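Local coordinates for protein glycoside transferase (Listeria monocytogenes, PDB 6R2M) that probably hydrolyses glycosidic bonds of an exopolysaccharide, acting as a monomeric extracellular glycoside hydrolase, at residues A[59-64]-A[111-116]; A[12-17]-A[65-70]; A[187-192]-A[228-233]; A[204-209]-A[245-250]. All coordinates share one frame; numbering follows the deposited sequence.

Interaction 1 (A[59-64]-A[111-116])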
loop_
_atom_site.group_PDB
_atom_site.type_symbol
_atom_site.label_atom_id
_atom_site.label_comp_id
_atom_site.label_asym_id
_atom_site.label_seq_id
_atom_site.Cartn_x
_atom_site.Cartn_y
_atom_site.Cartn_z
ATOM N N TYR A 59 9.448 4.311 -2.974
ATOM C CA TYR A 59 10.396 5.187 -2.300
ATOM C C TYR A 59 11.511 5.632 -3.241
ATOM O O TYR A 59 11.889 6.806 -3.254
ATOM C CB TYR A 59 10.981 4.484 -1.067
ATOM C CG TYR A 59 11.970 5.358 -0.339
ATOM C CD1 TYR A 59 11.527 6.299 0.590
ATOM C CD2 TYR A 59 13.329 5.291 -0.620
ATOM C CE1 TYR A 59 12.412 7.123 1.252
ATOM C CE2 TYR A 59 14.239 6.120 0.038
ATOM C CZ TYR A 59 13.771 7.034 0.969
ATOM O OH TYR A 59 14.663 7.886 1.612
ATOM N N LEU A 60 12.049 4.706 -4.041
ATOM C CA LEU A 60 13.197 5.027 -4.880
ATOM C C LEU A 60 12.851 6.039 -5.962
ATOM O O LEU A 60 13.700 6.856 -6.326
ATOM C CB LEU A 60 13.759 3.741 -5.490
ATOM C CG LEU A 60 14.312 2.823 -4.403
ATOM C CD1 LEU A 60 14.572 1.463 -4.998
ATOM C CD2 LEU A 60 15.576 3.375 -3.693
ATOM N N VAL A 61 11.619 6.014 -6.479
ATOM C CA VAL A 61 11.200 7.068 -7.403
ATOM C C VAL A 61 11.140 8.402 -6.679
ATOM O O VAL A 61 11.586 9.432 -7.208
ATOM C CB VAL A 61 9.852 6.714 -8.056
ATOM C CG1 VAL A 61 9.345 7.890 -8.915
ATOM C CG2 VAL A 61 9.987 5.475 -8.906
ATOM N N GLU A 62 10.617 8.402 -5.446
ATOM C CA GLU A 62 10.481 9.641 -4.692
ATOM C C GLU A 62 11.839 10.291 -4.435
ATOM O O GLU A 62 11.959 11.521 -4.480
ATOM C CB GLU A 62 9.745 9.376 -3.371
ATOM C CG GLU A 62 9.508 10.608 -2.518
ATOM C CD GLU A 62 8.642 11.658 -3.203
ATOM O OE1 GLU A 62 7.774 11.296 -4.033
ATOM O OE2 GLU A 62 8.840 12.857 -2.899
ATOM N N VAL A 63 12.877 9.489 -4.188
ATOM C CA VAL A 63 14.205 10.035 -3.895
ATOM C C VAL A 63 15.103 10.073 -5.133
ATOM O O VAL A 63 16.306 10.317 -5.013
ATOM C CB VAL A 63 14.899 9.292 -2.734
ATOM C CG1 VAL A 63 14.065 9.404 -1.461
ATOM C CG2 VAL A 63 15.184 7.815 -3.063
ATOM N N ASN A 64 14.543 9.851 -6.323
ATOM C CA ASN A 64 15.259 10.074 -7.585
ATOM C C ASN A 64 16.465 9.156 -7.726
ATOM O O ASN A 64 17.551 9.593 -8.099
ATOM C CB ASN A 64 15.689 11.542 -7.737
ATOM C CG ASN A 64 16.165 11.862 -9.149
ATOM O OD1 ASN A 64 15.559 11.420 -10.123
ATOM N ND2 ASN A 64 17.271 12.593 -9.259
ATOM N N TYR A 111 4.946 3.446 -13.699
ATOM C CA TYR A 111 4.481 4.591 -14.479
ATOM C C TYR A 111 5.185 5.864 -14.034
ATOM O O TYR A 111 5.636 6.663 -14.865
ATOM C CB TYR A 111 2.966 4.749 -14.342
ATOM C CG TYR A 111 2.142 3.777 -15.151
ATOM C CD1 TYR A 111 2.318 3.643 -16.521
ATOM C CD2 TYR A 111 1.174 3.008 -14.538
ATOM C CE1 TYR A 111 1.548 2.764 -17.248
ATOM C CE2 TYR A 111 0.403 2.120 -15.253
ATOM C CZ TYR A 111 0.594 2.011 -16.605
ATOM O OH TYR A 111 -0.185 1.130 -17.321
ATOM N N GLN A 112 5.279 6.075 -12.721
ATOM C CA GLN A 112 5.932 7.274 -12.203
ATOM C C GLN A 112 7.414 7.282 -12.545
ATOM O O GLN A 112 7.960 8.322 -12.921
ATOM C CB GLN A 112 5.739 7.372 -10.689
ATOM C CG GLN A 112 4.297 7.558 -10.261
ATOM C CD GLN A 112 3.699 8.833 -10.821
ATOM O OE1 GLN A 112 2.590 8.833 -11.365
ATOM N NE2 GLN A 112 4.437 9.925 -10.703
ATOM N N ALA A 113 8.062 6.117 -12.467
ATOM C CA ALA A 113 9.477 5.998 -12.810
ATOM C C ALA A 113 9.726 6.221 -14.298
ATOM O O ALA A 113 10.765 6.759 -14.682
ATOM C CB ALA A 113 10.001 4.622 -12.388
ATOM N N SER A 114 8.814 5.764 -15.156
ATOM C CA SER A 114 8.974 6.018 -16.585
ATOM C C SER A 114 9.096 7.511 -16.875
ATOM O O SER A 114 9.861 7.913 -17.756
ATOM C CB SER A 114 7.812 5.386 -17.356
ATOM O OG SER A 114 6.641 6.184 -17.275
ATOM N N GLU A 115 8.375 8.345 -16.122
ATOM C CA GLU A 115 8.485 9.788 -16.296
ATOM C C GLU A 115 9.705 10.325 -15.561
ATOM O O GLU A 115 10.552 11.001 -16.155
ATOM C CB GLU A 115 7.211 10.476 -15.805
ATOM C CG GLU A 115 5.970 10.040 -16.555
ATOM C CD GLU A 115 4.699 10.579 -15.927
ATOM O OE1 GLU A 115 4.759 11.132 -14.804
ATOM O OE2 GLU A 115 3.629 10.443 -16.553
ATOM N N LYS A 116 9.833 9.978 -14.280
ATOM C CA LYS A 116 10.913 10.517 -13.453
ATOM C C LYS A 116 12.281 10.224 -14.058
ATOM O O LYS A 116 13.181 11.076 -14.026
ATOM C CB LYS A 116 10.811 9.936 -12.038
ATOM C CG LYS A 116 11.856 10.462 -11.047
ATOM C CD LYS A 116 11.601 11.926 -10.731
ATOM C CE LYS A 116 12.334 12.318 -9.440
ATOM N NZ LYS A 116 12.105 13.758 -9.111
HETATM O O HOH W 1 12.873 13.332 -6.327
HETATM O O HOH W 2 15.126 12.445 -12.472
#
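K116, at the C-terminal end of helix 100-116, reaches across the end of helix 50-62 to V61 and N64, its alkyl chain a greasy arm. CB packs on the CG1 methyl of V61. A bend at chi2 (69°) turns the chain across the helix end, where CG and CD pass N64 OD1. K116 CE lies 3.4 Å from N64 OD1 and 3.7 Å from V61 O, a methylene next to the ammonium and probably polarised enough to sit comfortably beside two oxygens. K116 NZ donates to a water 2.9 Å away, which donates to E62 O. A second water bridges N64 OD1 and K116 O, while N64 ND2 is held by T16 O. Asparagine suits this corner because it tolerates positive phi: N64 is the C-prime residue of the Schellman motif that ends the helix, with D65 N bonded to L60 O and N64 N to V61 O. Deeper in, the V61 CG2 methyl meets the short A113 side chain, 3.6 Å from A113 CB, and V61 CG1 touches Q112 CB. F69 of helix 66-79 packs against V61 and A113, so the contact sits at the surface between two helices, a third closing its inner side.

Interaction 2 (A[12-17]-A[65-70])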
loop_
_atom_site.group_PDB
_atom_site.type_symbol
_atom_site.label_atom_id
_atom_site.label_comp_id
_atom_site.label_asym_id
_atom_site.label_seq_id
_atom_site.Cartn_x
_atom_site.Cartn_y
_atom_site.Cartn_z
ATOM N N PRO A 12 18.045 3.009 -17.223
ATOM C CA PRO A 12 17.868 4.459 -17.319
ATOM C C PRO A 12 19.168 5.199 -17.034
ATOM O O PRO A 12 20.096 4.677 -16.413
ATOM C CB PRO A 12 16.805 4.778 -16.259
ATOM C CG PRO A 12 16.595 3.541 -15.481
ATOM C CD PRO A 12 17.401 2.422 -16.038
ATOM N N LYS A 13 19.223 6.437 -17.518
ATOM C CA LYS A 13 20.341 7.309 -17.185
ATOM C C LYS A 13 20.455 7.411 -15.666
ATOM O O LYS A 13 19.448 7.506 -14.963
ATOM C CB LYS A 13 20.137 8.692 -17.815
ATOM C CG LYS A 13 21.308 9.670 -17.652
ATOM C CD LYS A 13 22.648 8.947 -17.637
ATOM C CE LYS A 13 23.794 9.802 -18.160
ATOM N NZ LYS A 13 23.589 10.275 -19.555
ATOM N N GLU A 14 21.683 7.332 -15.154
ATOM C CA GLU A 14 21.880 7.367 -13.710
ATOM C C GLU A 14 21.563 8.757 -13.173
ATOM O O GLU A 14 22.046 9.765 -13.697
ATOM C CB GLU A 14 23.313 6.969 -13.349
ATOM C CG GLU A 14 23.563 6.855 -11.843
ATOM C CD GLU A 14 24.716 5.925 -11.496
ATOM O OE1 GLU A 14 25.019 5.011 -12.294
ATOM O OE2 GLU A 14 25.306 6.093 -10.409
ATOM N N THR A 15 20.741 8.806 -12.130
ATOM C CA THR A 15 20.293 10.049 -11.524
ATOM C C THR A 15 20.966 10.244 -10.170
ATOM O O THR A 15 21.440 9.288 -9.552
ATOM C CB THR A 15 18.772 10.045 -11.337
ATOM O OG1 THR A 15 18.406 8.938 -10.500
ATOM C CG2 THR A 15 18.057 9.928 -12.674
ATOM N N THR A 16 20.963 11.492 -9.685
ATOM C CA THR A 16 21.498 11.806 -8.361
ATOM C C THR A 16 20.389 11.757 -7.317
ATOM O O THR A 16 19.516 12.637 -7.315
ATOM C CB THR A 16 22.147 13.179 -8.358
ATOM O OG1 THR A 16 23.223 13.200 -9.300
ATOM C CG2 THR A 16 22.696 13.513 -6.972
ATOM N N PRO A 17 20.391 10.790 -6.397
ATOM C CA PRO A 17 19.319 10.718 -5.402
ATOM C C PRO A 17 19.335 11.915 -4.460
ATOM O O PRO A 17 20.358 12.585 -4.275
ATOM C CB PRO A 17 19.619 9.422 -4.642
ATOM C CG PRO A 17 20.525 8.643 -5.544
ATOM C CD PRO A 17 21.325 9.659 -6.293
ATOM N N ASP A 65 16.293 7.872 -7.413
ATOM C CA ASP A 65 17.405 6.916 -7.457
ATOM C C ASP A 65 17.162 5.883 -8.558
ATOM O O ASP A 65 16.673 4.778 -8.318
ATOM C CB ASP A 65 17.595 6.259 -6.087
ATOM C CG ASP A 65 18.834 5.372 -6.030
ATOM O OD1 ASP A 65 19.503 5.181 -7.070
ATOM O OD2 ASP A 65 19.137 4.855 -4.935
ATOM N N SER A 66 17.550 6.238 -9.786
ATOM C CA SER A 66 17.253 5.344 -10.901
ATOM C C SER A 66 18.056 4.054 -10.840
ATOM O O SER A 66 17.559 2.996 -11.254
ATOM C CB SER A 66 17.500 6.066 -12.222
ATOM O OG SER A 66 18.895 6.139 -12.432
ATOM N N LYS A 67 19.290 4.121 -10.350
ATOM C CA LYS A 67 20.118 2.921 -10.308
ATOM C C LYS A 67 19.535 1.871 -9.372
ATOM O O LYS A 67 19.397 0.696 -9.746
ATOM C CB LYS A 67 21.541 3.271 -9.885
ATOM C CG LYS A 67 22.403 2.071 -9.570
ATOM C CD LYS A 67 23.824 2.517 -9.258
ATOM C CE LYS A 67 24.681 1.356 -8.778
ATOM N NZ LYS A 67 24.199 0.830 -7.469
ATOM N N THR A 68 19.177 2.270 -8.149
ATOM C CA THR A 68 18.587 1.292 -7.238
ATOM C C THR A 68 17.199 0.864 -7.717
ATOM O O THR A 68 16.831 -0.301 -7.559
ATOM C CB THR A 68 18.548 1.842 -5.803
ATOM O OG1 THR A 68 19.836 2.383 -5.470
ATOM C CG2 THR A 68 18.218 0.715 -4.786
ATOM N N PHE A 69 16.446 1.766 -8.349
ATOM C CA PHE A 69 15.146 1.391 -8.897
ATOM C C PHE A 69 15.291 0.269 -9.926
ATOM O O PHE A 69 14.542 -0.713 -9.897
ATOM C CB PHE A 69 14.449 2.615 -9.514
ATOM C CG PHE A 69 13.040 2.336 -9.946
ATOM C CD1 PHE A 69 12.787 1.850 -11.216
ATOM C CD2 PHE A 69 11.971 2.496 -9.063
ATOM C CE1 PHE A 69 11.493 1.558 -11.621
ATOM C CE2 PHE A 69 10.668 2.191 -9.456
ATOM C CZ PHE A 69 10.428 1.720 -10.738
ATOM N N GLN A 70 16.231 0.413 -10.864
ATOM C CA GLN A 70 16.416 -0.625 -11.878
ATOM C C GLN A 70 16.900 -1.930 -11.255
ATOM O O GLN A 70 16.514 -3.011 -11.717
ATOM C CB GLN A 70 17.383 -0.134 -12.961
ATOM C CG GLN A 70 17.779 -1.193 -14.005
ATOM C CD GLN A 70 16.595 -1.797 -14.732
ATOM O OE1 GLN A 70 15.651 -1.105 -15.077
ATOM N NE2 GLN A 70 16.647 -3.105 -14.968
HETATM O O HOH W 3 20.187 4.095 -13.741
HETATM O O HOH W 4 20.787 6.661 -9.279
#
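T15 and S66 join the extended N-terminal segment to the first turn of helix 66-79, whose N-cap is D65. T15 OG1 accepts from S66 N at 2.9 Å, with an N-H...O angle of 161°. The T15 hydroxyl also bonds N64 O, bridging two backbone groups at the junction between helices. Serine suits the next place: set between the backbone N and the carbonyl carbon (chi1 75°), the short S66 OG is turned to donate to K13 O at 2.9 Å, 32° out of the carbonyl plane. It also accepts a hydrogen bond from a water that donates to P12 O. Rigid prolines, fitted to an extended segment, flank these bonds. P17 CG lies over one face of the D65 carboxylate, 3.7 Å from D65 CG, and P12 CD rests on Q70 CB, while Q70 OE1 bonds Y122. At the edge, the E14 carboxylate lies alongside K67 CD, but the lysine amine pairs with E71. In the second shell, T68 steadies the D65 carboxylate from the face opposite P17, backbone N to OD1 and OG1 to OD2, and Q23 NE2 adds a bond. One water donates to T15 O at 2.7 Å and to D65 OD1, and accepts from K67 N.

Interaction 3 (A[187-192]-A[228-233])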
loop_
_atom_site.group_PDB
_atom_site.type_symbol
_atom_site.label_atom_id
_atom_site.label_comp_id
_atom_site.label_asym_id
_atom_site.label_seq_id
_atom_site.Cartn_x
_atom_site.Cartn_y
_atom_site.Cartn_z
ATOM N N ASP A 187 -19.684 2.387 10.184
ATOM C CA ASP A 187 -20.633 2.606 11.283
ATOM C C ASP A 187 -20.095 2.241 12.668
ATOM O O ASP A 187 -20.733 1.465 13.397
ATOM C CB ASP A 187 -21.920 1.826 11.007
ATOM C CG ASP A 187 -23.094 2.313 11.845
ATOM O OD1 ASP A 187 -23.110 3.503 12.226
ATOM O OD2 ASP A 187 -23.996 1.491 12.135
ATOM N N PRO A 188 -18.960 2.810 13.101
ATOM C CA PRO A 188 -18.146 3.826 12.421
ATOM C C PRO A 188 -17.015 3.228 11.580
ATOM O O PRO A 188 -16.260 3.990 10.980
ATOM C CB PRO A 188 -17.586 4.641 13.591
ATOM C CG PRO A 188 -17.365 3.591 14.642
ATOM C CD PRO A 188 -18.460 2.551 14.464
ATOM N N PHE A 189 -16.906 1.900 11.540
ATOM C CA PHE A 189 -15.880 1.224 10.762
ATOM C C PHE A 189 -16.461 0.676 9.470
ATOM O O PHE A 189 -17.630 0.293 9.405
ATOM C CB PHE A 189 -15.254 0.085 11.561
ATOM C CG PHE A 189 -14.750 0.508 12.904
ATOM C CD1 PHE A 189 -13.602 1.290 13.014
ATOM C CD2 PHE A 189 -15.416 0.115 14.061
ATOM C CE1 PHE A 189 -13.130 1.685 14.261
ATOM C CE2 PHE A 189 -14.941 0.504 15.312
ATOM C CZ PHE A 189 -13.796 1.288 15.402
ATOM N N PHE A 190 -15.617 0.633 8.445
ATOM C CA PHE A 190 -16.022 0.098 7.153
ATOM C C PHE A 190 -16.158 -1.417 7.223
ATOM O O PHE A 190 -15.335 -2.097 7.849
ATOM C CB PHE A 190 -14.986 0.425 6.084
ATOM C CG PHE A 190 -14.891 1.873 5.735
ATOM C CD1 PHE A 190 -15.731 2.428 4.789
ATOM C CD2 PHE A 190 -13.906 2.681 6.313
ATOM C CE1 PHE A 190 -15.618 3.762 4.442
ATOM C CE2 PHE A 190 -13.797 4.022 5.974
ATOM C CZ PHE A 190 -14.643 4.559 5.040
ATOM N N THR A 191 -17.179 -1.944 6.541
ATOM C CA THR A 191 -17.199 -3.361 6.192
ATOM C C THR A 191 -16.105 -3.614 5.170
ATOM O O THR A 191 -16.136 -3.034 4.079
ATOM C CB THR A 191 -18.541 -3.751 5.586
ATOM O OG1 THR A 191 -18.873 -2.800 4.572
ATOM C CG2 THR A 191 -19.629 -3.788 6.631
ATOM N N GLU A 192 -15.152 -4.475 5.502
ATOM C CA GLU A 192 -13.956 -4.577 4.678
ATOM C C GLU A 192 -14.128 -5.457 3.454
ATOM O O GLU A 192 -13.320 -5.350 2.524
ATOM C CB GLU A 192 -12.793 -5.137 5.498
ATOM C CG GLU A 192 -12.427 -4.277 6.696
ATOM C CD GLU A 192 -13.053 -4.764 7.995
ATOM O OE1 GLU A 192 -14.127 -5.401 7.950
ATOM O OE2 GLU A 192 -12.456 -4.519 9.071
ATOM N N PRO A 228 -18.309 10.149 6.593
ATOM C CA PRO A 228 -18.306 11.000 7.794
ATOM C C PRO A 228 -18.302 10.241 9.100
ATOM O O PRO A 228 -17.862 10.800 10.113
ATOM C CB PRO A 228 -19.597 11.825 7.645
ATOM C CG PRO A 228 -20.496 10.950 6.837
ATOM C CD PRO A 228 -19.580 10.241 5.854
ATOM N N ASN A 229 -18.781 8.996 9.119
ATOM C CA ASN A 229 -18.779 8.223 10.348
ATOM C C ASN A 229 -17.372 7.799 10.713
ATOM O O ASN A 229 -16.964 7.902 11.875
ATOM C CB ASN A 229 -19.678 7.004 10.186
ATOM C CG ASN A 229 -21.067 7.396 9.799
ATOM O OD1 ASN A 229 -21.795 7.938 10.625
ATOM N ND2 ASN A 229 -21.435 7.170 8.537
ATOM N N PHE A 230 -16.614 7.316 9.734
ATOM C CA PHE A 230 -15.226 6.997 10.019
ATOM C C PHE A 230 -14.428 8.255 10.322
ATOM O O PHE A 230 -13.566 8.252 11.211
ATOM C CB PHE A 230 -14.610 6.230 8.851
ATOM C CG PHE A 230 -13.259 5.692 9.158
ATOM C CD1 PHE A 230 -13.102 4.657 10.064
ATOM C CD2 PHE A 230 -12.141 6.213 8.524
ATOM C CE1 PHE A 230 -11.830 4.145 10.351
ATOM C CE2 PHE A 230 -10.879 5.710 8.800
ATOM C CZ PHE A 230 -10.723 4.677 9.715
ATOM N N ASP A 231 -14.679 9.336 9.577
ATOM C CA ASP A 231 -13.924 10.558 9.812
ATOM C C ASP A 231 -14.170 11.069 11.221
ATOM O O ASP A 231 -13.225 11.452 11.917
ATOM C CB ASP A 231 -14.290 11.619 8.779
ATOM C CG ASP A 231 -13.359 12.818 8.815
ATOM O OD1 ASP A 231 -12.154 12.647 8.559
ATOM O OD2 ASP A 231 -13.830 13.936 9.110
ATOM N N ASN A 232 -15.425 11.012 11.684
ATOM C CA ASN A 232 -15.730 11.462 13.035
ATOM C C ASN A 232 -15.051 10.584 14.078
ATOM O O ASN A 232 -14.546 11.091 15.089
ATOM C CB ASN A 232 -17.235 11.474 13.270
ATOM C CG ASN A 232 -17.583 11.712 14.723
ATOM O OD1 ASN A 232 -17.974 10.787 15.438
ATOM N ND2 ASN A 232 -17.418 12.952 15.176
ATOM N N PHE A 233 -15.019 9.270 13.861
ATOM C CA PHE A 233 -14.309 8.404 14.791
ATOM C C PHE A 233 -12.851 8.839 14.917
ATOM O O PHE A 233 -12.316 8.944 16.021
ATOM C CB PHE A 233 -14.395 6.948 14.332
ATOM C CG PHE A 233 -13.646 6.007 15.222
ATOM C CD1 PHE A 233 -14.175 5.624 16.430
ATOM C CD2 PHE A 233 -12.404 5.517 14.845
ATOM C CE1 PHE A 233 -13.480 4.759 17.269
ATOM C CE2 PHE A 233 -11.703 4.643 15.677
ATOM C CZ PHE A 233 -12.248 4.271 16.885
#
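P188 lies against the first turns of helix 228-241, its ring filling the shallow hollow between N229 and F233: CB sits 3.7 Å from N229 O and 4.0 Å from F233 CB. The peptide bond before P188 is cis, a form proline adopts far more readily than other residues, and it kinks the loop where it meets the helix. P188 O then faces the helix, 3.3 Å from F230 CA in a CA-H...O contact, and it also lies at the edge of the F230 ring, in its plane. This is loop-on-helix packing in an aromatic cluster, one loop phenylalanine to each side of that oxygen. F189 has its CB turned away from the helix, but chi1 (-53°) brings the ring back, and its CE1-CZ edge meets a face of F233 in a T-shaped pair with centroids 4.8 Å apart and planes at 68°. F190 is the second bump: CE2 presses in 3.6 Å from F230 CG, over one face of that ring, with the two planes inclined at 51°. Flat rings suit the narrow gaps beside the helix. Helix 209-223 lines the floor of the cluster, with Q212 touching F189 and F230, and I215 touching F190.

Interaction 4 (A[204-209]-A[245-250])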
loop_
_atom_site.group_PDB
_atom_site.type_symbol
_atom_site.label_atom_id
_atom_site.label_comp_id
_atom_site.label_asym_id
_atom_site.label_seq_id
_atom_site.Cartn_x
_atom_site.Cartn_y
_atom_site.Cartn_z
ATOM N N PRO A 204 -15.152 -11.154 13.150
ATOM C CA PRO A 204 -16.385 -10.974 13.926
ATOM C C PRO A 204 -16.294 -9.904 15.005
ATOM O O PRO A 204 -17.339 -9.402 15.428
ATOM C CB PRO A 204 -16.647 -12.363 14.532
ATOM C CG PRO A 204 -15.489 -13.217 14.155
ATOM C CD PRO A 204 -14.778 -12.570 13.013
ATOM N N SER A 205 -15.101 -9.521 15.459
ATOM C CA SER A 205 -15.054 -8.574 16.572
ATOM C C SER A 205 -14.009 -7.476 16.458
ATOM O O SER A 205 -14.119 -6.490 17.194
ATOM C CB SER A 205 -14.828 -9.320 17.891
ATOM O OG SER A 205 -13.677 -10.134 17.804
ATOM N N GLU A 206 -13.009 -7.581 15.593
ATOM C CA GLU A 206 -11.917 -6.619 15.570
ATOM C C GLU A 206 -11.762 -6.010 14.185
ATOM O O GLU A 206 -11.964 -6.687 13.170
ATOM C CB GLU A 206 -10.606 -7.294 15.975
ATOM C CG GLU A 206 -9.437 -6.365 16.136
ATOM C CD GLU A 206 -8.188 -7.113 16.563
ATOM O OE1 GLU A 206 -7.664 -7.925 15.762
ATOM O OE2 GLU A 206 -7.727 -6.893 17.708
ATOM N N VAL A 207 -11.377 -4.729 14.146
ATOM C CA VAL A 207 -10.943 -4.090 12.907
ATOM C C VAL A 207 -9.465 -3.759 13.018
ATOM O O VAL A 207 -8.970 -3.412 14.097
ATOM C CB VAL A 207 -11.751 -2.822 12.562
ATOM C CG1 VAL A 207 -13.209 -3.182 12.287
ATOM C CG2 VAL A 207 -11.641 -1.797 13.671
ATOM N N ASN A 208 -8.762 -3.870 11.895
ATOM C CA ASN A 208 -7.365 -3.467 11.782
ATOM C C ASN A 208 -7.323 -2.082 11.138
ATOM O O ASN A 208 -7.805 -1.907 10.015
ATOM C CB ASN A 208 -6.607 -4.495 10.942
ATOM C CG ASN A 208 -5.124 -4.239 10.898
ATOM O OD1 ASN A 208 -4.682 -3.109 10.720
ATOM N ND2 ASN A 208 -4.339 -5.296 11.052
ATOM N N MET A 209 -6.764 -1.097 11.848
ATOM C CA MET A 209 -6.853 0.277 11.360
ATOM C C MET A 209 -5.961 0.545 10.149
ATOM O O MET A 209 -6.183 1.546 9.459
ATOM C CB MET A 209 -6.537 1.258 12.493
ATOM C CG MET A 209 -7.638 1.303 13.561
ATOM S SD MET A 209 -9.233 1.885 12.922
ATOM C CE MET A 209 -8.898 3.634 12.825
ATOM N N TYR A 245 -5.434 4.102 17.775
ATOM C CA TYR A 245 -4.820 2.825 18.089
ATOM C C TYR A 245 -4.805 1.902 16.876
ATOM O O TYR A 245 -5.513 2.120 15.888
ATOM C CB TYR A 245 -5.548 2.187 19.270
ATOM C CG TYR A 245 -5.313 2.986 20.531
ATOM C CD1 TYR A 245 -4.101 2.913 21.189
ATOM C CD2 TYR A 245 -6.287 3.839 21.030
ATOM C CE1 TYR A 245 -3.871 3.654 22.346
ATOM C CE2 TYR A 245 -6.069 4.575 22.187
ATOM C CZ TYR A 245 -4.861 4.478 22.831
ATOM O OH TYR A 245 -4.639 5.217 23.976
ATOM N N ALA A 246 -3.965 0.861 16.962
ATOM C CA ALA A 246 -3.747 -0.030 15.828
ATOM C C ALA A 246 -4.954 -0.903 15.521
ATOM O O ALA A 246 -5.188 -1.233 14.351
ATOM C CB ALA A 246 -2.529 -0.912 16.085
ATOM N N ARG A 247 -5.700 -1.324 16.543
ATOM C CA ARG A 247 -6.832 -2.222 16.345
ATOM C C ARG A 247 -7.933 -1.885 17.335
ATOM O O ARG A 247 -7.645 -1.543 18.483
ATOM C CB ARG A 247 -6.439 -3.688 16.536
ATOM C CG ARG A 247 -5.492 -4.228 15.484
ATOM C CD ARG A 247 -4.909 -5.537 15.915
ATOM N NE ARG A 247 -4.119 -6.155 14.852
ATOM C CZ ARG A 247 -2.801 -6.060 14.735
ATOM N NH1 ARG A 247 -2.101 -5.356 15.617
ATOM N NH2 ARG A 247 -2.179 -6.667 13.729
ATOM N N TYR A 248 -9.193 -2.012 16.898
ATOM C CA TYR A 248 -10.332 -1.733 17.759
ATOM C C TYR A 248 -11.334 -2.882 17.761
ATOM O O TYR A 248 -11.458 -3.644 16.795
ATOM C CB TYR A 248 -11.067 -0.451 17.333
ATOM C CG TYR A 248 -10.325 0.831 17.604
ATOM C CD1 TYR A 248 -9.334 1.281 16.731
ATOM C CD2 TYR A 248 -10.627 1.604 18.713
ATOM C CE1 TYR A 248 -8.655 2.455 16.968
ATOM C CE2 TYR A 248 -9.946 2.783 18.966
ATOM C CZ TYR A 248 -8.962 3.201 18.086
ATOM O OH TYR A 248 -8.281 4.371 18.311
ATOM N N GLN A 249 -12.055 -2.995 18.871
ATOM C CA GLN A 249 -13.178 -3.908 18.975
ATOM C C GLN A 249 -14.431 -3.219 18.437
ATOM O O GLN A 249 -14.762 -2.104 18.850
ATOM C CB GLN A 249 -13.361 -4.336 20.431
ATOM C CG GLN A 249 -12.161 -5.074 20.992
ATOM C CD GLN A 249 -12.052 -6.493 20.467
ATOM O OE1 GLN A 249 -12.997 -7.277 20.575
ATOM N NE2 GLN A 249 -10.901 -6.833 19.900
ATOM N N ARG A 250 -15.117 -3.871 17.496
ATOM C CA ARG A 250 -16.233 -3.199 16.838
ATOM C C ARG A 250 -17.426 -3.015 17.760
ATOM O O ARG A 250 -18.147 -2.020 17.641
ATOM C CB ARG A 250 -16.665 -3.975 15.606
ATOM C CG ARG A 250 -15.950 -3.544 14.379
ATOM C CD ARG A 250 -16.810 -3.771 13.169
ATOM N NE ARG A 250 -17.560 -5.021 13.237
ATOM C CZ ARG A 250 -17.031 -6.228 13.064
ATOM N NH1 ARG A 250 -15.736 -6.364 12.813
ATOM N NH2 ARG A 250 -17.806 -7.306 13.128
HETATM O O HOH W 5 -10.506 -9.710 18.921
HETATM O O HOH W 6 -3.102 -1.933 12.807
#
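A short two-stranded antiparallel sheet pairs strand 206-208 with strand 247-249. Its central hydrogen-bonded pair is V207 with Y248, joined by V207 N to Y248 O at 2.9 Å and Y248 N to V207 O at 3.1 Å. Beyond the strands, R250 N donates to S205 O and M209 N to A246 O, so the pairing runs into the flanking turns. E206 with Q249 and N208 with R247 are the non-hydrogen-bonded pairs, and their polar side chains share one face. There the extended E206 chain brings its carboxylate over R247 CD, while OE1 stays 4.1 Å from R247 NE, beyond a salt bridge. E206 OE2 and Q249 NE2 both bond S256 OG instead. N208 suits the end of its strand as the N-cap of helix 209-223, OD1 taking I210 N. V207 and Y248 occupy the other face, where branched and aromatic groups can be buried. V207 CG1 meets R250 CG at 3.5 Å, near the edge of a guanidinium that bonds D203 O and forms a cation-pi contact with Y201. M209 bends at chi2 (-63°) and chi3 (-77°) to lie beside Y248 in a Met-aromatic contact: SD is 4.9 Å from the ring centroid, and CG touches the ring edge in its plane, 3.6 Å from CD1.

In the fold
From the N terminus, the loop ahead of helix 21-29 returns to the start of helix 66-79 in interaction 2, while interaction 1 joins the end of helix 50-62 to the end of helix 100-116. Their segments alternate along the chain, so the two closures cross; they meet directly at the turn between helices 50-62 and 66-79. Interactions 3 and 4 come later in the chain and also cross: 187-192 leans on helix 228-241, and strand 206-208 pairs with the strand that follows that helix. They share a largely apolar core, F233 against Y248 and F189 against V207. The two clusters lie on opposite sides of the centre of this helix-rich chain, interactions 1 and 3 having centres about 33 Å apart.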